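Local coordinates for protein secreted in xylem 3 (Fusarium oxysporum, PDB 5OD4) that is an effector that a fungal plant pathogen secretes into host xylem; it probably suppresses plant immunity and can itself be recognised by the plant, at residues E39-G42 / N47-I50; R49-S54 / R60-V65. All coordinates share one frame; numbering follows the deposited sequence.

Contact 1. Residues E39-G42 / N47-I50; sequences ERAG and NHRI. With EDO (1,2-ethanediol), chain C.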
loop_
_atom_site.group_PDB
_atom_site.type_symbol
_atom_site.label_atom_id
_atom_site.label_comp_id
_atom_site.label_asym_id
_atom_site.label_seq_id
_atom_site.Cartn_x
_atom_site.Cartn_y
_atom_site.Cartn_z
ATOM N N GLU A 39 -2.557 9.067 -7.212
ATOM C CA GLU A 39 -1.624 10.127 -6.855
ATOM C C GLU A 39 -0.223 9.627 -7.063
ATOM O O GLU A 39 0.047 8.440 -6.946
ATOM C CB GLU A 39 -1.840 10.564 -5.415
ATOM C CG GLU A 39 -3.215 11.158 -5.222
ATOM C CD GLU A 39 -3.395 12.012 -4.016
ATOM O OE1 GLU A 39 -2.493 12.033 -3.146
ATOM O OE2 GLU A 39 -4.492 12.653 -3.938
ATOM N N ARG A 40 0.727 10.514 -7.319
ATOM C CA ARG A 40 2.143 10.060 -7.502
ATOM C C ARG A 40 2.623 9.552 -6.177
ATOM O O ARG A 40 2.393 10.137 -5.113
ATOM C CB ARG A 40 3.107 11.172 -8.022
ATOM C CG ARG A 40 4.563 10.820 -8.272
ATOM C CD ARG A 40 5.372 12.081 -8.617
ATOM N NE ARG A 40 4.888 13.304 -7.961
ATOM C CZ ARG A 40 5.525 13.976 -7.002
ATOM N NH1 ARG A 40 6.697 13.558 -6.522
ATOM N NH2 ARG A 40 4.977 15.078 -6.494
ATOM N N ALA A 41 3.299 8.420 -6.275
ATOM C CA ALA A 41 3.888 7.784 -5.117
ATOM C C ALA A 41 5.252 8.369 -4.948
ATOM O O ALA A 41 6.252 7.706 -5.255
ATOM C CB ALA A 41 3.874 6.272 -5.272
ATOM N N GLY A 42 5.347 9.627 -4.466
ATOM C CA GLY A 42 6.611 10.288 -4.210
ATOM C C GLY A 42 7.527 10.197 -5.406
ATOM O O GLY A 42 7.144 10.450 -6.580
ATOM N N ASN A 47 2.410 5.523 -9.584
ATOM C CA ASN A 47 1.252 6.106 -8.941
ATOM C C ASN A 47 0.603 5.109 -7.987
ATOM O O ASN A 47 0.797 3.891 -8.119
ATOM C CB ASN A 47 0.244 6.571 -9.966
ATOM C CG ASN A 47 0.768 7.694 -10.847
ATOM O OD1 ASN A 47 1.526 8.528 -10.384
ATOM N ND2 ASN A 47 0.291 7.736 -12.078
ATOM N N HIS A 48 -0.198 5.615 -7.047
ATOM C CA HIS A 48 -0.879 4.765 -6.094
ATOM C C HIS A 48 -2.210 5.360 -5.712
ATOM O O HIS A 48 -2.445 6.566 -5.847
ATOM C CB HIS A 48 -0.029 4.526 -4.829
ATOM C CG HIS A 48 -0.001 5.689 -3.881
ATOM N ND1 HIS A 48 0.419 6.956 -4.212
ATOM C CD2 HIS A 48 -0.395 5.751 -2.589
ATOM C CE1 HIS A 48 0.283 7.738 -3.150
ATOM N NE2 HIS A 48 -0.194 7.035 -2.147
ATOM N N ARG A 49 -3.096 4.517 -5.178
ATOM C CA ARG A 49 -4.295 5.008 -4.524
ATOM C C ARG A 49 -4.645 4.087 -3.382
ATOM O O ARG A 49 -4.444 2.881 -3.461
ATOM C CB ARG A 49 -5.467 5.179 -5.495
ATOM C CG ARG A 49 -5.792 3.950 -6.310
ATOM C CD ARG A 49 -6.955 4.226 -7.241
ATOM N NE ARG A 49 -7.337 3.013 -7.938
ATOM C CZ ARG A 49 -8.219 2.971 -8.906
ATOM N NH1 ARG A 49 -8.821 4.070 -9.342
ATOM N NH2 ARG A 49 -8.483 1.813 -9.471
ATOM N N ILE A 50 -5.188 4.681 -2.322
ATOM C CA ILE A 50 -5.585 4.004 -1.095
ATOM C C ILE A 50 -7.026 4.400 -0.857
ATOM O O ILE A 50 -7.326 5.592 -0.761
ATOM C CB ILE A 50 -4.695 4.424 0.089
ATOM C CG1 ILE A 50 -3.203 4.163 -0.188
ATOM C CG2 ILE A 50 -5.158 3.719 1.344
ATOM C CD1 ILE A 50 -2.261 4.834 0.778
HETATM C C1 EDO C . -3.836 8.269 -2.670
HETATM O O1 EDO C . -5.109 7.569 -2.439
HETATM C C2 EDO C . -3.538 9.480 -1.793
HETATM O O2 EDO C . -3.640 9.060 -0.444
#

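Contact 2. Residues R49-S54 / R60-V65; sequences RIYERS and RTVIDV. With EDO (1,2-ethanediol), chain E; EDO (1,2-ethanediol), chain C.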
loop_
_atom_site.group_PDB
_atom_site.type_symbol
_atom_site.label_atom_id
_atom_site.label_comp_id
_atom_site.label_asym_id
_atom_site.label_seq_id
_atom_site.Cartn_x
_atom_site.Cartn_y
_atom_site.Cartn_z
ATOM N N ARG A 49 -3.096 4.517 -5.178
ATOM C CA ARG A 49 -4.295 5.008 -4.524
ATOM C C ARG A 49 -4.645 4.087 -3.382
ATOM O O ARG A 49 -4.444 2.881 -3.461
ATOM C CB ARG A 49 -5.467 5.179 -5.495
ATOM C CG ARG A 49 -5.792 3.950 -6.310
ATOM C CD ARG A 49 -6.955 4.226 -7.241
ATOM N NE ARG A 49 -7.337 3.013 -7.938
ATOM C CZ ARG A 49 -8.219 2.971 -8.906
ATOM N NH1 ARG A 49 -8.821 4.070 -9.342
ATOM N NH2 ARG A 49 -8.483 1.813 -9.471
ATOM N N ILE A 50 -5.188 4.681 -2.322
ATOM C CA ILE A 50 -5.585 4.004 -1.095
ATOM C C ILE A 50 -7.026 4.400 -0.857
ATOM O O ILE A 50 -7.326 5.592 -0.761
ATOM C CB ILE A 50 -4.695 4.424 0.089
ATOM C CG1 ILE A 50 -3.203 4.163 -0.188
ATOM C CG2 ILE A 50 -5.158 3.719 1.344
ATOM C CD1 ILE A 50 -2.261 4.834 0.778
ATOM N N TYR A 51 -7.925 3.428 -0.821
ATOM C CA TYR A 51 -9.348 3.728 -0.814
ATOM C C TYR A 51 -10.120 2.604 -0.204
ATOM O O TYR A 51 -9.552 1.616 0.217
ATOM C CB TYR A 51 -9.831 4.070 -2.227
ATOM C CG TYR A 51 -9.698 2.962 -3.232
ATOM C CD1 TYR A 51 -8.475 2.678 -3.841
ATOM C CD2 TYR A 51 -10.784 2.216 -3.615
ATOM C CE1 TYR A 51 -8.353 1.683 -4.796
ATOM C CE2 TYR A 51 -10.680 1.246 -4.599
ATOM C CZ TYR A 51 -9.473 0.984 -5.194
ATOM O OH TYR A 51 -9.388 0.032 -6.190
ATOM N N GLU A 52 -11.439 2.767 -0.136
ATOM C CA GLU A 52 -12.326 1.719 0.360
ATOM C C GLU A 52 -13.362 1.363 -0.685
ATOM O O GLU A 52 -13.739 2.188 -1.524
ATOM C CB GLU A 52 -13.000 2.144 1.668
ATOM C CG GLU A 52 -11.936 2.274 2.784
ATOM C CD GLU A 52 -12.341 3.172 3.946
ATOM O OE1 GLU A 52 -13.163 4.090 3.738
ATOM O OE2 GLU A 52 -11.900 2.890 5.087
ATOM N N ARG A 53 -13.820 0.111 -0.636
ATOM C CA ARG A 53 -14.888 -0.376 -1.473
ATOM C C ARG A 53 -15.825 -1.219 -0.664
ATOM O O ARG A 53 -15.467 -1.831 0.323
ATOM C CB ARG A 53 -14.355 -1.141 -2.675
ATOM C CG ARG A 53 -13.673 -2.457 -2.441
ATOM C CD ARG A 53 -13.625 -3.314 -3.714
ATOM N NE ARG A 53 -12.704 -2.773 -4.713
ATOM C CZ ARG A 53 -11.549 -3.333 -5.131
ATOM N NH1 ARG A 53 -10.816 -2.713 -6.051
ATOM N NH2 ARG A 53 -11.095 -4.491 -4.648
ATOM N N SER A 54 -17.067 -1.274 -1.105
ATOM C CA SER A 54 -18.054 -2.098 -0.438
ATOM C C SER A 54 -17.882 -3.602 -0.743
ATOM O O SER A 54 -17.492 -3.944 -1.851
ATOM C CB SER A 54 -19.448 -1.687 -0.868
ATOM O OG SER A 54 -19.753 -0.392 -0.445
ATOM N N ARG A 60 -13.997 -2.922 2.418
ATOM C CA ARG A 60 -12.653 -3.376 2.144
ATOM C C ARG A 60 -11.749 -2.203 1.953
ATOM O O ARG A 60 -12.134 -1.242 1.239
ATOM C CB ARG A 60 -12.648 -4.167 0.856
ATOM C CG ARG A 60 -13.412 -5.454 0.852
ATOM C CD ARG A 60 -12.719 -6.599 1.528
ATOM N NE ARG A 60 -11.560 -7.112 0.778
ATOM C CZ ARG A 60 -10.845 -8.171 1.190
ATOM N NH1 ARG A 60 -11.167 -8.794 2.309
ATOM N NH2 ARG A 60 -9.817 -8.618 0.494
ATOM N N THR A 61 -10.565 -2.235 2.536
ATOM C CA THR A 61 -9.500 -1.269 2.226
ATOM C C THR A 61 -8.723 -1.835 1.028
ATOM O O THR A 61 -8.414 -3.022 1.003
ATOM C CB THR A 61 -8.594 -1.086 3.430
ATOM O OG1 THR A 61 -9.357 -0.609 4.546
ATOM C CG2 THR A 61 -7.440 -0.134 3.145
ATOM N N VAL A 62 -8.406 -0.960 0.079
ATOM C CA VAL A 62 -7.732 -1.332 -1.164
ATOM C C VAL A 62 -6.562 -0.411 -1.414
ATOM O O VAL A 62 -6.700 0.819 -1.262
ATOM C CB VAL A 62 -8.704 -1.264 -2.365
ATOM C CG1 VAL A 62 -8.037 -1.813 -3.612
ATOM C CG2 VAL A 62 -10.007 -2.028 -2.076
ATOM N N ILE A 63 -5.450 -0.989 -1.860
ATOM C CA ILE A 63 -4.325 -0.219 -2.370
ATOM C C ILE A 63 -4.031 -0.707 -3.773
ATOM O O ILE A 63 -3.808 -1.891 -3.971
ATOM C CB ILE A 63 -3.086 -0.364 -1.493
ATOM C CG1 ILE A 63 -3.392 0.075 -0.061
ATOM C CG2 ILE A 63 -1.901 0.442 -2.086
ATOM C CD1 ILE A 63 -2.236 0.033 0.902
ATOM N N ASP A 64 -3.986 0.221 -4.729
ATOM C CA ASP A 64 -3.529 -0.058 -6.102
ATOM C C ASP A 64 -2.253 0.714 -6.363
ATOM O O ASP A 64 -2.144 1.881 -5.993
ATOM C CB ASP A 64 -4.580 0.382 -7.127
ATOM C CG ASP A 64 -5.867 -0.365 -7.086
ATOM O OD1 ASP A 64 -5.882 -1.598 -6.877
ATOM O OD2 ASP A 64 -6.939 0.295 -7.344
ATOM N N VAL A 65 -1.312 0.068 -7.101
ATOM C CA VAL A 65 -0.054 0.701 -7.505
ATOM C C VAL A 65 0.113 0.438 -8.989
ATOM O O VAL A 65 0.003 -0.701 -9.431
ATOM C CB VAL A 65 1.116 0.119 -6.711
ATOM C CG1 VAL A 65 2.437 0.718 -7.209
ATOM C CG2 VAL A 65 0.939 0.360 -5.222
HETATM C C1 EDO E . -13.453 5.869 -2.653
HETATM O O1 EDO E . -14.182 4.618 -2.720
HETATM C C2 EDO E . -13.275 6.375 -1.210
HETATM O O2 EDO E . -12.399 5.510 -0.468
HETATM C C1 EDO C . -3.836 8.269 -2.670
HETATM O O1 EDO C . -5.109 7.569 -2.439
HETATM C C2 EDO C . -3.538 9.480 -1.793
HETATM O O2 EDO C . -3.640 9.060 -0.444
HETATM O O HOH W 1 -9.348 2.072 5.107
HETATM O O HOH W 2 -8.265 -2.757 -7.603
HETATM O O HOH W 3 -11.614 -6.252 -2.189
#

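Contact 1. Residues E39-G42 / N47-I50
E39 O is the hub of this contact, because H48 donates to it twice. The backbone N of H48 reaches E39 O at 2.8 Å. The ring nitrogen H48 ND1 lies 3.1 Å from E39 O in a more bent bond (138° at the hydrogen), approaching from above the carbonyl plane. The two donors thus come to the oxygen from different directions. Two torsions of H48 place the ring here: chi1 (76°) sets CG between the backbone N and the carbonyl carbon and brings the ring over toward strand 39-40, and chi2 (-58°) turns ND1 to E39 O. The return bond, E39 N to H48 O (2.9 Å), is nearly straight and completes a hydrogen-bonded antiparallel pair. N47 CA adds a CA-H...O contact to E39 O.

These bonds join strand 39-40 to strand 47-53 as a beta hairpin on the outer edge of one sheet of the beta-sandwich. One residue on, R40 and N47 form a non-hydrogen-bonded pair whose side chains diverge. N47 nevertheless bends its amide back, bringing OD1 to 3.3 Å from R40 CA. An inverse gamma turn is centred on A41, with a weak bond from G42 N to R40 O. A41 CB stands 3.7 Å from H48 ND1, obliquely to the ring, while R40 O lies at the ring edge near CE1.

A 1,2-ethanediol, probably from the crystallisation liquor, covers one face of the H48 ring with C1. Its O1 accepts from I50 N at 2.9 Å, and its C2 lies against the E39 carboxylate. In the next shell F17 meets the H48 ring with the two planes inclined, and A41 touches F17 and I125 of the opposing sheet.

Contact 2. Residues R49-S54 / R60-V65
Y51 lies over V62 and ends at D64, two residues further along the partner strand. With CG flanked by both the N and the C of its own backbone (chi1 63°), the ring folds across the partner strand. CB sits 3.4 Å from O2 of a bound 1,2-ethanediol, probably from the crystallisation liquor. CD1 passes V62 O at 3.6 Å. The ring then lies on V62: V62 CB is 3.8 Å from the centroid of the Y51 ring and 16° off the normal, a CH-pi contact, and CZ meets V62 CG1. At the tip, OH donates to D64 OD2 over 2.7 Å, on the syn side and 31° out of the carboxylate plane.

This is the regular antiparallel pairing of strands 47-53 and 60-66 in a sandwich sheet: R49-D64, Y51-V62 and R53-R60 are hydrogen-bonded pairs with side chains on one face, whereas I50-I63 and E52-T61 sit on the other.

D64 OD2 takes two further donors from R49, a side-on salt bridge with NE at 2.8 Å and NH2 at 3.0 Å. D64 OD2 offers its anti lone pair to R49 NE; with R49 NH2 and Y51 OH, three donors grip this one oxygen. OD1 is held by T110 and by a water shared with R53 NH1. V62 CG2 covers the R53 guanidinium, 3.6 Å above its plane; a water bridges R53 NH2 and R60 NE, and R60 NH1 forms a salt bridge with D114.

In the fold
Running from the N terminus, the chain first passes through strand 17-21 of the opposing sheet, then enters strand 39-40. Contact 1 closes the loop that includes residues 43-46, laying strand 47-53 back against strand 39-40. Contact 2 next closes the loop of residues 55-59, most of it not modelled, by bringing strand 60-66 alongside. The two closures follow one another, neither nested nor crossed, and share R49 and I50, so strand 47-53 lies between its two partners in an antiparallel meander. H48 CB packs on D64 O at 3.6 Å where they adjoin. Strand 109-114 completes this sheet beside 60-66, and I50 packs on strands 17-21 and 119-127 of the other sheet.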